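Local coordinates for putative uncharacterized protein lp_3323 (Lactobacillus plantarum, PDB 3DC7) that is of unknown function but belongs to the GDSL-like lipase/acylhydrolase family and so is probably a hydrolase of the SGNH type, at residues V74-I79 against T125-V130; C107-T110 against G114-M117; D161-I166 against V175-L180. All coordinates share one frame; numbering follows the deposited sequence.

Contact 1 (V74-I79 against T125-V130); sequences VRYQAI and TNWPTV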
loop_
_atom_site.group_PDB
_atom_site.type_symbol
_atom_site.label_atom_id
_atom_site.label_comp_id
_atom_site.label_asym_id
_atom_site.label_seq_id
_atom_site.Cartn_x
_atom_site.Cartn_y
_atom_site.Cartn_z
ATOM N N VAL A 74 -26.546 7.082 4.497
ATOM C CA VAL A 74 -27.783 6.648 5.152
ATOM C C VAL A 74 -28.238 5.265 4.668
ATOM O O VAL A 74 -28.683 4.443 5.460
ATOM C CB VAL A 74 -28.946 7.708 5.069
ATOM C CG1 VAL A 74 -29.204 8.162 3.665
ATOM C CG2 VAL A 74 -30.231 7.141 5.670
ATOM N N ARG A 75 -28.087 4.991 3.375
ATOM C CA ARG A 75 -28.578 3.732 2.811
ATOM C C ARG A 75 -27.918 2.472 3.380
ATOM O O ARG A 75 -28.478 1.376 3.274
ATOM C CB ARG A 75 -28.447 3.733 1.290
ATOM C CG ARG A 75 -29.402 4.663 0.605
ATOM C CD ARG A 75 -29.527 4.331 -0.879
ATOM N NE ARG A 75 -28.257 4.384 -1.612
ATOM C CZ ARG A 75 -27.579 3.316 -2.007
ATOM N NH1 ARG A 75 -28.040 2.103 -1.737
ATOM N NH2 ARG A 75 -26.446 3.453 -2.684
ATOM N N TYR A 76 -26.736 2.624 3.974
ATOM C CA TYR A 76 -26.030 1.502 4.591
ATOM C C TYR A 76 -26.873 0.778 5.644
ATOM O O TYR A 76 -26.604 -0.386 5.960
ATOM C CB TYR A 76 -24.721 1.984 5.245
ATOM C CG TYR A 76 -24.896 2.580 6.634
ATOM C CD1 TYR A 76 -25.064 3.946 6.805
ATOM C CD2 TYR A 76 -24.903 1.767 7.765
ATOM C CE1 TYR A 76 -25.212 4.505 8.078
ATOM C CE2 TYR A 76 -25.070 2.301 9.041
ATOM C CZ TYR A 76 -25.222 3.675 9.193
ATOM O OH TYR A 76 -25.394 4.208 10.456
ATOM N N GLN A 77 -27.866 1.479 6.197
ATOM C CA GLN A 77 -28.716 0.965 7.276
ATOM C C GLN A 77 -29.672 -0.118 6.774
ATOM O O GLN A 77 -30.312 -0.805 7.575
ATOM C CB GLN A 77 -29.487 2.107 7.948
ATOM C CG GLN A 77 -28.577 3.237 8.426
ATOM C CD GLN A 77 -29.252 4.272 9.326
ATOM O OE1 GLN A 77 -28.616 4.826 10.226
ATOM N NE2 GLN A 77 -30.524 4.559 9.072
ATOM N N ALA A 78 -29.734 -0.284 5.448
ATOM C CA ALA A 78 -30.513 -1.364 4.817
ATOM C C ALA A 78 -29.728 -2.666 4.604
ATOM O O ALA A 78 -30.292 -3.663 4.143
ATOM C CB ALA A 78 -31.116 -0.887 3.484
ATOM N N ILE A 79 -28.432 -2.647 4.911
ATOM C CA ILE A 79 -27.601 -3.856 4.863
ATOM C C ILE A 79 -28.191 -4.887 5.845
ATOM O O ILE A 79 -28.497 -4.547 6.997
ATOM C CB ILE A 79 -26.084 -3.537 5.160
ATOM C CG1 ILE A 79 -25.472 -2.669 4.046
ATOM C CG2 ILE A 79 -25.255 -4.801 5.344
ATOM C CD1 ILE A 79 -24.132 -2.003 4.432
ATOM N N THR A 125 -20.000 0.292 14.105
ATOM C CA THR A 125 -20.888 0.223 15.251
ATOM C C THR A 125 -21.826 -0.955 15.104
ATOM O O THR A 125 -21.987 -1.728 16.045
ATOM C CB THR A 125 -21.685 1.522 15.410
ATOM O OG1 THR A 125 -20.767 2.610 15.563
ATOM C CG2 THR A 125 -22.599 1.466 16.620
ATOM N N ASN A 126 -22.410 -1.121 13.917
ATOM C CA ASN A 126 -23.475 -2.124 13.748
ATOM C C ASN A 126 -23.046 -3.499 13.248
ATOM O O ASN A 126 -23.764 -4.462 13.438
ATOM C CB ASN A 126 -24.620 -1.553 12.909
ATOM C CG ASN A 126 -25.279 -0.366 13.582
ATOM O OD1 ASN A 126 -26.017 -0.530 14.560
ATOM N ND2 ASN A 126 -24.993 0.840 13.090
ATOM N N TRP A 127 -21.889 -3.581 12.600
ATOM C CA TRP A 127 -21.306 -4.868 12.190
ATOM C C TRP A 127 -19.832 -4.943 12.642
ATOM O O TRP A 127 -18.921 -5.023 11.813
ATOM C CB TRP A 127 -21.410 -5.049 10.678
ATOM C CG TRP A 127 -22.817 -5.077 10.146
ATOM C CD1 TRP A 127 -23.614 -6.182 9.973
ATOM C CD2 TRP A 127 -23.589 -3.955 9.697
ATOM N NE1 TRP A 127 -24.825 -5.809 9.446
ATOM C CE2 TRP A 127 -24.839 -4.452 9.270
ATOM C CE3 TRP A 127 -23.344 -2.578 9.614
ATOM C CZ2 TRP A 127 -25.845 -3.619 8.771
ATOM C CZ3 TRP A 127 -24.341 -1.753 9.120
ATOM C CH2 TRP A 127 -25.579 -2.278 8.707
ATOM N N PRO A 128 -19.595 -4.917 13.964
ATOM C CA PRO A 128 -18.219 -4.832 14.490
ATOM C C PRO A 128 -17.303 -6.008 14.116
ATOM O O PRO A 128 -16.096 -5.810 13.957
ATOM C CB PRO A 128 -18.422 -4.748 16.005
ATOM C CG PRO A 128 -19.801 -5.311 16.253
ATOM C CD PRO A 128 -20.605 -4.958 15.047
ATOM N N THR A 129 -17.867 -7.203 13.952
ATOM C CA THR A 129 -17.057 -8.366 13.617
ATOM C C THR A 129 -17.080 -8.732 12.121
ATOM O O THR A 129 -16.425 -9.673 11.709
ATOM C CB THR A 129 -17.445 -9.596 14.480
ATOM O OG1 THR A 129 -18.733 -10.084 14.086
ATOM C CG2 THR A 129 -17.468 -9.242 15.968
ATOM N N VAL A 130 -17.820 -7.992 11.305
ATOM C CA VAL A 130 -17.941 -8.330 9.875
ATOM C C VAL A 130 -16.769 -7.738 9.078
ATOM O O VAL A 130 -16.470 -6.557 9.236
ATOM C CB VAL A 130 -19.299 -7.845 9.293
ATOM C CG1 VAL A 130 -19.329 -7.948 7.783
ATOM C CG2 VAL A 130 -20.454 -8.637 9.908
HETATM O O HOH W 1 -25.415 3.422 13.734
#
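With CG set beside the backbone N and anti to the carbonyl carbon (chi1 -62°), the indole of Trp127 reaches out from the end of its helix toward Tyr76 and Ile79. The Tyr76 ring comes to meet it because its CG stands between the backbone N and the carbonyl carbon (chi1 82°). The two rings meet rim to rim: Tyr76 CD2 lies 3.8 Å from Trp127 CZ3, each atom near the plane of the other ring. Ile79 works on a face instead. Its CG2 sits over the rim of the indole, 3.7 Å from Trp127 CZ2, while CB of Ile79 is 3.6 Å from the same carbon. Asn126 CB lies over the opposite face, so the indole is sandwiched between aliphatic carbons. Backbone oxygens also line the six-membered ring, with Ile79 O at its edge, 3.3 Å from Trp127 CZ2. Beyond the apolar part, a water accepts from Asn126 ND2 at 2.7 Å and bonds weakly to Tyr76 OH at 3.4 Å; Asn126 ND2 also donates to Gly122 O within its own helix. The indole nitrogen is satisfied by Pro80 O, just past Ile79, which helps fix the ring's rotation. This contact joins the 3-10 segment 76-78 and Ile79, which follow on from helix 72-75, to the C-terminal end of helix 112-126, where Trp127 opens a type I beta turn to Val130. Ile79 and Trp127 both rest on Ile86 of strand 85-89, Tyr76 leans on Leu27 of strand 24-28 and touches Leu119, and Ile79 touches Leu123, of helix 112-126.

Contact 2 (C107-T110 against G114-M117); sequences CDMT and GALM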
loop_
_atom_site.group_PDB
_atom_site.type_symbol
_atom_site.label_atom_id
_atom_site.label_comp_id
_atom_site.label_asym_id
_atom_site.label_seq_id
_atom_site.Cartn_x
_atom_site.Cartn_y
_atom_site.Cartn_z
ATOM N N CYS A 107 -17.928 16.173 10.045
ATOM C CA CYS A 107 -18.684 15.025 10.543
ATOM C C CYS A 107 -20.164 14.994 10.162
ATOM O O CYS A 107 -20.958 14.259 10.770
ATOM C CB CYS A 107 -18.492 14.846 12.053
ATOM S SG CYS A 107 -18.683 16.320 13.006
ATOM N N ASP A 108 -20.532 15.768 9.144
ATOM C CA ASP A 108 -21.858 15.616 8.582
ATOM C C ASP A 108 -21.884 15.392 7.066
ATOM O O ASP A 108 -20.930 15.718 6.348
ATOM C CB ASP A 108 -22.815 16.720 9.064
ATOM C CG ASP A 108 -22.839 17.950 8.159
ATOM O OD1 ASP A 108 -22.317 17.920 7.019
ATOM O OD2 ASP A 108 -23.427 18.965 8.598
HETATM N N MSE A 109 -23.004 14.842 6.613
HETATM C CA MSE A 109 -23.195 14.309 5.281
HETATM C C MSE A 109 -23.215 15.346 4.171
HETATM O O MSE A 109 -23.295 15.001 2.993
HETATM C CB MSE A 109 -24.526 13.597 5.275
HETATM C CG MSE A 109 -24.555 12.371 4.454
HETATM SE SE MSE A 109 -26.191 11.477 4.918
HETATM C CE MSE A 109 -25.852 11.097 6.806
ATOM N N THR A 110 -23.179 16.612 4.564
ATOM C CA THR A 110 -23.105 17.746 3.653
ATOM C C THR A 110 -21.837 17.714 2.785
ATOM O O THR A 110 -21.837 18.200 1.652
ATOM C CB THR A 110 -23.275 19.075 4.463
ATOM O OG1 THR A 110 -24.527 19.679 4.116
ATOM C CG2 THR A 110 -22.149 20.074 4.230
ATOM N N GLY A 114 -17.341 14.366 5.697
ATOM C CA GLY A 114 -18.349 14.151 6.723
ATOM C C GLY A 114 -19.176 12.914 6.462
ATOM O O GLY A 114 -19.485 12.165 7.385
ATOM N N ALA A 115 -19.521 12.672 5.202
ATOM C CA ALA A 115 -20.350 11.516 4.871
ATOM C C ALA A 115 -19.607 10.175 5.026
ATOM O O ALA A 115 -20.190 9.215 5.531
ATOM C CB ALA A 115 -20.962 11.660 3.513
ATOM N N LEU A 116 -18.333 10.118 4.625
ATOM C CA LEU A 116 -17.461 8.978 4.955
ATOM C C LEU A 116 -17.411 8.672 6.457
ATOM O O LEU A 116 -17.545 7.513 6.853
ATOM C CB LEU A 116 -16.036 9.188 4.423
ATOM C CG LEU A 116 -15.864 9.105 2.900
ATOM C CD1 LEU A 116 -14.521 9.692 2.464
ATOM C CD2 LEU A 116 -16.018 7.663 2.422
HETATM N N MSE A 117 -17.239 9.703 7.289
HETATM C CA MSE A 117 -17.184 9.503 8.743
HETATM C C MSE A 117 -18.436 8.815 9.302
HETATM O O MSE A 117 -18.349 7.873 10.095
HETATM C CB MSE A 117 -16.952 10.824 9.480
HETATM C CG MSE A 117 -16.991 10.652 10.991
HETATM SE SE MSE A 117 -16.596 12.281 11.968
HETATM C CE MSE A 117 -14.692 12.530 11.483
#
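Met117, a selenomethionine here, lays its selenium against Cys107, with SE 3.2 Å from Cys107 CB, shorter than a normal van der Waals contact, so the exact value is doubtful. Its CG is anti to the backbone N (chi1 176°) and the chain runs on extended to SE before bending at the terminal methyl, which carries the selenium out from the helix to the loop. The thiol takes no part in this touch: Cys107 meets SE through CB and CA. One step along the loop, the backbone comes in against the helix. Asp108 O accepts a CA-H...O contact from Gly114 CA at 3.0 Å, with an angle of 143° at the hydrogen. With no side chain at Gly114, the loop lies directly on the helix backbone here. Farther on, CG of Met109, the second selenomethionine, packs on Ala115 CB at 3.8 Å. The loop is shaped by an Asx turn: Asp108 OD1 receives Thr110 N at 2.9 Å from above the carboxylate plane. Together these touches fold the chain leading into helix 112-126 back over the helix's first turns, where Thr111 OG1 bonds to Gly114 N. Ala73 of helix 72-75 borders both Met109 and Ala115, and Met109 also bonds through its backbone to Ser67. Met117 also touches Met169 and Tyr173 of helix 159-173.

Contact 3 (D161-I166 against V175-L180); sequences DYEAAI and VPHLSL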
loop_
_atom_site.group_PDB
_atom_site.type_symbol
_atom_site.label_atom_id
_atom_site.label_comp_id
_atom_site.label_asym_id
_atom_site.label_seq_id
_atom_site.Cartn_x
_atom_site.Cartn_y
_atom_site.Cartn_z
ATOM N N ASP A 161 -8.584 13.913 -5.374
ATOM C CA ASP A 161 -8.875 14.554 -4.070
ATOM C C ASP A 161 -9.905 13.755 -3.273
ATOM O O ASP A 161 -9.804 13.644 -2.051
ATOM C CB ASP A 161 -9.348 15.985 -4.256
ATOM C CG ASP A 161 -8.258 16.889 -4.772
ATOM O OD1 ASP A 161 -7.115 16.762 -4.284
ATOM O OD2 ASP A 161 -8.528 17.720 -5.668
ATOM N N TYR A 162 -10.883 13.184 -3.984
ATOM C CA TYR A 162 -11.889 12.305 -3.373
ATOM C C TYR A 162 -11.291 10.951 -3.022
ATOM O O TYR A 162 -11.508 10.413 -1.944
ATOM C CB TYR A 162 -13.077 12.136 -4.314
ATOM C CG TYR A 162 -13.879 13.405 -4.503
ATOM C CD1 TYR A 162 -13.406 14.441 -5.309
ATOM C CD2 TYR A 162 -15.108 13.570 -3.880
ATOM C CE1 TYR A 162 -14.139 15.600 -5.479
ATOM C CE2 TYR A 162 -15.845 14.732 -4.049
ATOM C CZ TYR A 162 -15.353 15.735 -4.850
ATOM O OH TYR A 162 -16.074 16.882 -5.021
ATOM N N GLU A 163 -10.531 10.411 -3.950
ATOM C CA GLU A 163 -9.744 9.203 -3.737
ATOM C C GLU A 163 -8.847 9.298 -2.479
ATOM O O GLU A 163 -8.792 8.360 -1.697
ATOM C CB GLU A 163 -8.951 8.908 -5.017
ATOM C CG GLU A 163 -7.823 7.899 -4.872
ATOM C CD GLU A 163 -8.337 6.490 -4.631
ATOM O OE1 GLU A 163 -9.530 6.239 -4.921
ATOM O OE2 GLU A 163 -7.546 5.649 -4.147
ATOM N N ALA A 164 -8.196 10.440 -2.261
ATOM C CA ALA A 164 -7.388 10.660 -1.051
ATOM C C ALA A 164 -8.222 10.749 0.233
ATOM O O ALA A 164 -7.799 10.257 1.289
ATOM C CB ALA A 164 -6.512 11.901 -1.200
ATOM N N ALA A 165 -9.405 11.362 0.137
ATOM C CA ALA A 165 -10.357 11.426 1.253
ATOM C C ALA A 165 -10.753 10.017 1.731
ATOM O O ALA A 165 -10.716 9.724 2.932
ATOM C CB ALA A 165 -11.602 12.251 0.857
ATOM N N ILE A 166 -11.124 9.153 0.792
ATOM C CA ILE A 166 -11.401 7.738 1.085
ATOM C C ILE A 166 -10.208 7.034 1.761
ATOM O O ILE A 166 -10.371 6.368 2.800
ATOM C CB ILE A 166 -11.862 6.980 -0.191
ATOM C CG1 ILE A 166 -13.220 7.530 -0.668
ATOM C CG2 ILE A 166 -11.993 5.494 0.081
ATOM C CD1 ILE A 166 -13.567 7.195 -2.108
ATOM N N VAL A 175 -10.485 0.295 8.139
ATOM C CA VAL A 175 -11.133 -0.386 7.028
ATOM C C VAL A 175 -10.223 -0.471 5.807
ATOM O O VAL A 175 -9.872 0.555 5.243
ATOM C CB VAL A 175 -12.467 0.318 6.617
ATOM C CG1 VAL A 175 -13.075 -0.373 5.391
ATOM C CG2 VAL A 175 -13.432 0.315 7.771
ATOM N N PRO A 176 -9.875 -1.698 5.371
ATOM C CA PRO A 176 -9.036 -1.844 4.178
ATOM C C PRO A 176 -9.596 -1.091 2.969
ATOM O O PRO A 176 -10.818 -0.944 2.815
ATOM C CB PRO A 176 -9.037 -3.351 3.927
ATOM C CG PRO A 176 -9.245 -3.946 5.300
ATOM C CD PRO A 176 -10.242 -3.004 5.945
ATOM N N HIS A 177 -8.699 -0.579 2.139
ATOM C CA HIS A 177 -9.115 0.228 1.008
ATOM C C HIS A 177 -8.491 -0.325 -0.250
ATOM O O HIS A 177 -7.280 -0.322 -0.380
ATOM C CB HIS A 177 -8.730 1.707 1.213
ATOM C CG HIS A 177 -8.904 2.556 -0.016
ATOM N ND1 HIS A 177 -7.980 3.501 -0.405
ATOM C CD2 HIS A 177 -9.887 2.588 -0.951
ATOM C CE1 HIS A 177 -8.387 4.087 -1.518
ATOM N NE2 HIS A 177 -9.542 3.550 -1.874
ATOM N N LEU A 178 -9.330 -0.812 -1.160
ATOM C CA LEU A 178 -8.891 -1.249 -2.475
ATOM C C LEU A 178 -9.086 -0.122 -3.495
ATOM O O LEU A 178 -10.223 0.231 -3.838
ATOM C CB LEU A 178 -9.674 -2.496 -2.908
ATOM C CG LEU A 178 -9.556 -2.999 -4.359
ATOM C CD1 LEU A 178 -8.115 -3.220 -4.795
ATOM C CD2 LEU A 178 -10.338 -4.291 -4.510
ATOM N N SER A 179 -7.983 0.434 -3.982
ATOM C CA SER A 179 -8.053 1.554 -4.911
ATOM C C SER A 179 -7.937 1.088 -6.349
ATOM O O SER A 179 -6.821 0.854 -6.830
ATOM C CB SER A 179 -6.943 2.550 -4.610
ATOM O OG SER A 179 -6.902 3.544 -5.619
ATOM N N LEU A 180 -9.075 0.936 -7.039
ATOM C CA LEU A 180 -9.040 0.609 -8.480
ATOM C C LEU A 180 -8.408 1.760 -9.250
ATOM O O LEU A 180 -7.802 1.576 -10.302
ATOM C CB LEU A 180 -10.431 0.326 -9.031
ATOM C CG LEU A 180 -11.231 -0.811 -8.410
ATOM C CD1 LEU A 180 -12.557 -0.919 -9.127
ATOM C CD2 LEU A 180 -10.455 -2.129 -8.491
#
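Glu163 joins helix 159-173 to strand 177-179, an outermost strand of the chain's five-stranded parallel sheet, in the alpha/beta fold of the SGNH hydrolases. From CB the chain leaves with CG anti to the backbone N, then bends at chi2 (69°), which swings the carboxylate toward the strand. CD lies at the edge of the His177 ring, 3.9 Å from CE1, with the carboxylate and ring planes 36° apart. At the tip the two oxygens divide their partners. OE1 is bonded to Ser136 OG of the adjoining strand 132-136, the same hydroxyl that meets His177 NE2. OE2 approaches His177 CE1 at 3.2 Å and accepts a hydrogen bond from Ser179 OG. Ser179 is also the N-cap of helix 180-183, its OG bonded to Arg182 N, so one hydroxyl ties the helix start to a buried carboxylate. Ile166, one turn after Glu163, lays CG2 over a face of the His177 ring in a CH-pi contact, 3.9 Å from the centroid. A sulfate, probably from the crystallisation liquor, lies about 3 Å from the His177 side chain. The Ser179 OG to Glu163 OE2 bond is short, 2.6 Å, and meets OE2 52° out of the carboxylate plane.

In the fold
Contacts 1 and 2 share helix 112-126, near its C-terminal end and its first turns, and both pair it with a neighbouring loop or turn. Contact 3 uses helix 159-173 and is the most central, its centre about 9 Å from that of the chain against 16 and 17 Å for the others. Contacts 1 and 3 are mainly buried, whereas contact 2 is partly exposed. Chemistry follows place: an aromatic and aliphatic cluster in contact 1, backbone and selenium packing in contact 2, and a polar carboxylate, imidazole and hydroxyl group in contact 3. Leu116 CD1 links contacts 2 and 3, packing 3.8 Å from Ile166 N.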